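Local coordinates for protein SAM dependent methyltransferase (Aquifex aeolicus, PDB 3DH0) that binds S-adenosylmethionine and probably uses it as the methyl donor of a methyltransferase reaction, at residues K6-S10 / H117-E121. Sequence-based numbering, arbitrary orientation.
Sequences KFDPS and HELSE. With SAM (S-adenosylmethionine), chain C.
K6 and F7, at the first modelled residues of the chain, meet E118 over bound S-adenosylmethionine, where the N-terminal segment 6-10 and the loop after strand 107-113 together form part of the cofactor pocket of a Rossmann-like class I methyltransferase fold. Two hydrogen bonds join the segments. The ammonium of K6 reaches the backbone O of E118 (NZ to O 3.0 Å), lying 27° out of the carbonyl plane, and also donates to the adenine, with NZ 2.9 Å from N7 of the cofactor. E97, itself a cofactor-binding residue, adds a salt bridge to the same NZ, and its carboxylate also accepts a hydrogen bond from the backbone N of S120. The K6 chain turns at CG (chi2 -57°) and then runs extended, which carries CD to 3.6 Å from C8 of the adenine. The second bond uses the E118 side chain: its carboxylate accepts the backbone N-H of F7 in a bent hydrogen bond, N to OE1 2.9 Å, from above its plane. E118 OE2 lies 3.2 Å from C5' of the cofactor. Cutting E118 back to an alanine would probably leave the F7 N-H without this acceptor and strip C5' of its carboxylate neighbour. Van der Waals contacts add to the pocket wall: CD2 of L119 lies 3.4 Å from the amino N6 of the adenine, and F7 brings CB to 3.7 Å from ribose C3'. The planes of the F7 ring and the E118 carboxylate are 17° apart, nearly parallel, and OE2 sits at the ring edge, near its plane and 3.6 Å from F7 CB.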
ATOM      1  N   LYS A   6     -11.361  -3.251  -9.933  1.00 28.28           N
ATOM      2  CA  LYS A   6      -9.942  -2.882 -10.233  1.00 30.09           C
ATOM      3  C   LYS A   6      -9.839  -1.479 -10.813  1.00 30.26           C
ATOM      4  O   LYS A   6     -10.731  -1.027 -11.526  1.00 32.84           O
ATOM      5  CB  LYS A   6      -9.322  -3.862 -11.230  1.00 28.92           C
ATOM      6  CG  LYS A   6      -9.286  -5.313 -10.771  1.00 29.27           C
ATOM      7  CD  LYS A   6      -8.537  -5.524  -9.452  1.00 27.45           C
ATOM      8  CE  LYS A   6      -8.667  -6.986  -9.032  1.00 27.00           C
ATOM      9  NZ  LYS A   6      -8.197  -7.278  -7.670  1.00 26.17           N
ATOM     10  N   PHE A   7      -8.755  -0.776 -10.526  1.00 30.00           N
ATOM     11  CA  PHE A   7      -8.636   0.564 -11.068  1.00 29.46           C
ATOM     12  C   PHE A   7      -8.529   0.477 -12.576  1.00 29.35           C
ATOM     13  O   PHE A   7      -7.992  -0.487 -13.100  1.00 30.29           O
ATOM     14  CB  PHE A   7      -7.417   1.284 -10.522  1.00 27.87           C
ATOM     15  CG  PHE A   7      -7.495   2.761 -10.685  1.00 27.46           C
ATOM     16  CD1 PHE A   7      -8.223   3.528  -9.785  1.00 26.80           C
ATOM     17  CD2 PHE A   7      -6.897   3.385 -11.776  1.00 26.62           C
ATOM     18  CE1 PHE A   7      -8.363   4.896  -9.962  1.00 26.81           C
ATOM     19  CE2 PHE A   7      -7.031   4.761 -11.962  1.00 28.34           C
ATOM     20  CZ  PHE A   7      -7.767   5.522 -11.052  1.00 27.54           C
ATOM     21  N   ASP A   8      -9.030   1.486 -13.275  1.00 30.20           N
ATOM     22  CA  ASP A   8      -8.973   1.475 -14.727  1.00 31.78           C
ATOM     23  C   ASP A   8      -7.684   2.024 -15.320  1.00 31.30           C
ATOM     24  O   ASP A   8      -7.408   3.224 -15.258  1.00 32.02           O
ATOM     25  CB  ASP A   8     -10.150   2.235 -15.325  1.00 33.26           C
ATOM     26  CG  ASP A   8     -10.042   2.353 -16.831  1.00 36.92           C
ATOM     27  OD1 ASP A   8      -9.947   1.299 -17.507  1.00 38.15           O
ATOM     28  OD2 ASP A   8     -10.039   3.500 -17.336  1.00 39.54           O
ATOM     29  N   PRO A   9      -6.889   1.141 -15.930  1.00 30.44           N
ATOM     30  CA  PRO A   9      -5.612   1.459 -16.563  1.00 29.78           C
ATOM     31  C   PRO A   9      -5.565   2.743 -17.411  1.00 30.03           C
ATOM     32  O   PRO A   9      -4.528   3.408 -17.456  1.00 31.15           O
ATOM     33  CB  PRO A   9      -5.332   0.212 -17.390  1.00 29.96           C
ATOM     34  CG  PRO A   9      -5.883  -0.860 -16.545  1.00 31.40           C
ATOM     35  CD  PRO A   9      -7.192  -0.296 -16.056  1.00 30.99           C
ATOM     36  N   SER A  10      -6.659   3.105 -18.081  1.00 28.65           N
ATOM     37  CA  SER A  10      -6.626   4.314 -18.908  1.00 28.33           C
ATOM     38  C   SER A  10      -6.781   5.612 -18.110  1.00 27.99           C
ATOM     39  O   SER A  10      -6.701   6.704 -18.668  1.00 26.35           O
ATOM     40  CB  SER A  10      -7.689   4.248 -20.014  1.00 27.42           C
ATOM     41  OG  SER A  10      -8.992   4.421 -19.491  1.00 29.74           O
ATOM     42  N   HIS A 117      -9.725  -2.043  -0.591  1.00 32.61           N
ATOM     43  CA  HIS A 117     -11.096  -2.209  -1.071  1.00 34.20           C
ATOM     44  C   HIS A 117     -11.166  -2.761  -2.504  1.00 33.67           C
ATOM     45  O   HIS A 117     -12.252  -3.025  -3.012  1.00 34.14           O
ATOM     46  CB  HIS A 117     -11.842  -0.872  -1.029  1.00 36.01           C
ATOM     47  CG  HIS A 117     -11.334   0.120  -2.024  1.00 39.69           C
ATOM     48  ND1 HIS A 117     -10.135   0.783  -1.867  1.00 40.58           N
ATOM     49  CD2 HIS A 117     -11.813   0.489  -3.239  1.00 40.48           C
ATOM     50  CE1 HIS A 117      -9.895   1.513  -2.943  1.00 41.86           C
ATOM     51  NE2 HIS A 117     -10.897   1.349  -3.790  1.00 42.23           N
ATOM     52  N   GLU A 118     -10.018  -2.922  -3.157  1.00 33.00           N
ATOM     53  CA  GLU A 118      -9.979  -3.438  -4.526  1.00 32.59           C
ATOM     54  C   GLU A 118      -9.665  -4.941  -4.605  1.00 33.43           C
ATOM     55  O   GLU A 118      -9.706  -5.539  -5.681  1.00 33.50           O
ATOM     56  CB  GLU A 118      -8.938  -2.676  -5.347  1.00 30.61           C
ATOM     57  CG  GLU A 118      -9.491  -1.516  -6.113  1.00 29.07           C
ATOM     58  CD  GLU A 118      -8.512  -0.983  -7.134  1.00 28.14           C
ATOM     59  OE1 GLU A 118      -7.949  -1.787  -7.896  1.00 25.48           O
ATOM     60  OE2 GLU A 118      -8.312   0.247  -7.180  1.00 31.17           O
ATOM     61  N   LEU A 119      -9.347  -5.542  -3.467  1.00 33.97           N
ATOM     62  CA  LEU A 119      -9.013  -6.960  -3.421  1.00 35.51           C
ATOM     63  C   LEU A 119     -10.203  -7.899  -3.656  1.00 36.44           C
ATOM     64  O   LEU A 119     -11.206  -7.826  -2.942  1.00 36.60           O
ATOM     65  CB  LEU A 119      -8.384  -7.285  -2.062  1.00 35.50           C
ATOM     66  CG  LEU A 119      -7.134  -6.494  -1.662  1.00 34.81           C
ATOM     67  CD1 LEU A 119      -6.744  -6.791  -0.219  1.00 32.06           C
ATOM     68  CD2 LEU A 119      -6.006  -6.850  -2.611  1.00 34.95           C
ATOM     69  N   SER A 120     -10.090  -8.784  -4.645  1.00 36.68           N
ATOM     70  CA  SER A 120     -11.155  -9.750  -4.922  1.00 36.17           C
ATOM     71  C   SER A 120     -11.453 -10.582  -3.670  1.00 36.89           C
ATOM     72  O   SER A 120     -12.583 -10.633  -3.194  1.00 37.53           O
ATOM     73  CB  SER A 120     -10.749 -10.689  -6.060  1.00 35.54           C
ATOM     74  OG  SER A 120     -10.724 -10.010  -7.306  1.00 37.95           O
ATOM     75  N   GLU A 121     -10.434 -11.240  -3.136  1.00 37.11           N
ATOM     76  CA  GLU A 121     -10.625 -12.056  -1.950  1.00 36.95           C
ATOM     77  C   GLU A 121      -9.666 -11.662  -0.837  1.00 36.60           C
ATOM     78  O   GLU A 121      -8.602 -12.264  -0.654  1.00 35.14           O
ATOM     79  CB  GLU A 121     -10.464 -13.521  -2.321  1.00 39.13           C
ATOM     80  CG  GLU A 121     -11.524 -13.972  -3.319  1.00 42.51           C
ATOM     81  CD  GLU A 121     -11.062 -15.121  -4.192  1.00 45.24           C
ATOM     82  OE1 GLU A 121     -10.138 -14.907  -5.021  1.00 44.17           O
ATOM     83  OE2 GLU A 121     -11.624 -16.236  -4.038  1.00 47.55           O
TER
HETATM   84  N   SAM C 220      -1.654   3.159  -4.416  1.00 36.37           N
HETATM   85  CA  SAM C 220      -1.558   3.880  -5.723  1.00 37.77           C
HETATM   86  C   SAM C 220      -1.159   5.321  -5.504  1.00 39.30           C
HETATM   87  O   SAM C 220      -0.978   5.714  -4.351  1.00 40.08           O
HETATM   88  OXT SAM C 220      -1.041   6.024  -6.560  1.00 42.12           O
HETATM   89  CB  SAM C 220      -2.902   3.824  -6.441  1.00 37.25           C
HETATM   90  CG  SAM C 220      -3.439   2.453  -6.357  1.00 35.07           C
HETATM   91  SD  SAM C 220      -5.038   2.039  -7.107  1.00 32.83           S
HETATM   92  CE  SAM C 220      -6.203   2.887  -6.040  1.00 34.32           C
HETATM   93  C5' SAM C 220      -5.150   0.363  -6.692  1.00 30.92           C
HETATM   94  C4' SAM C 220      -4.261  -0.574  -7.483  1.00 28.67           C
HETATM   95  O4' SAM C 220      -4.485  -1.853  -6.902  1.00 27.92           O
HETATM   96  C3' SAM C 220      -4.736  -0.782  -8.935  1.00 27.94           C
HETATM   97  O3' SAM C 220      -3.701  -0.169  -9.757  1.00 25.83           O
HETATM   98  C2' SAM C 220      -4.723  -2.279  -9.173  1.00 25.87           C
HETATM   99  O2' SAM C 220      -4.163  -2.780 -10.368  1.00 25.94           O
HETATM  100  C1' SAM C 220      -4.124  -2.792  -7.827  1.00 27.95           C
HETATM  101  N9  SAM C 220      -4.615  -4.057  -7.315  1.00 28.48           N
HETATM  102  C8  SAM C 220      -5.904  -4.541  -7.209  1.00 28.94           C
HETATM  103  N7  SAM C 220      -5.964  -5.721  -6.676  1.00 28.30           N
HETATM  104  C5  SAM C 220      -4.635  -6.049  -6.411  1.00 28.79           C
HETATM  105  C6  SAM C 220      -4.021  -7.194  -5.827  1.00 29.45           C
HETATM  106  N6  SAM C 220      -4.743  -8.255  -5.405  1.00 28.65           N
HETATM  107  N1  SAM C 220      -2.638  -7.206  -5.697  1.00 30.09           N
HETATM  108  C2  SAM C 220      -1.953  -6.123  -6.135  1.00 29.55           C
HETATM  109  N3  SAM C 220      -2.434  -5.006  -6.691  1.00 28.67           N
HETATM  110  C4  SAM C 220      -3.791  -5.031  -6.800  1.00 28.08           C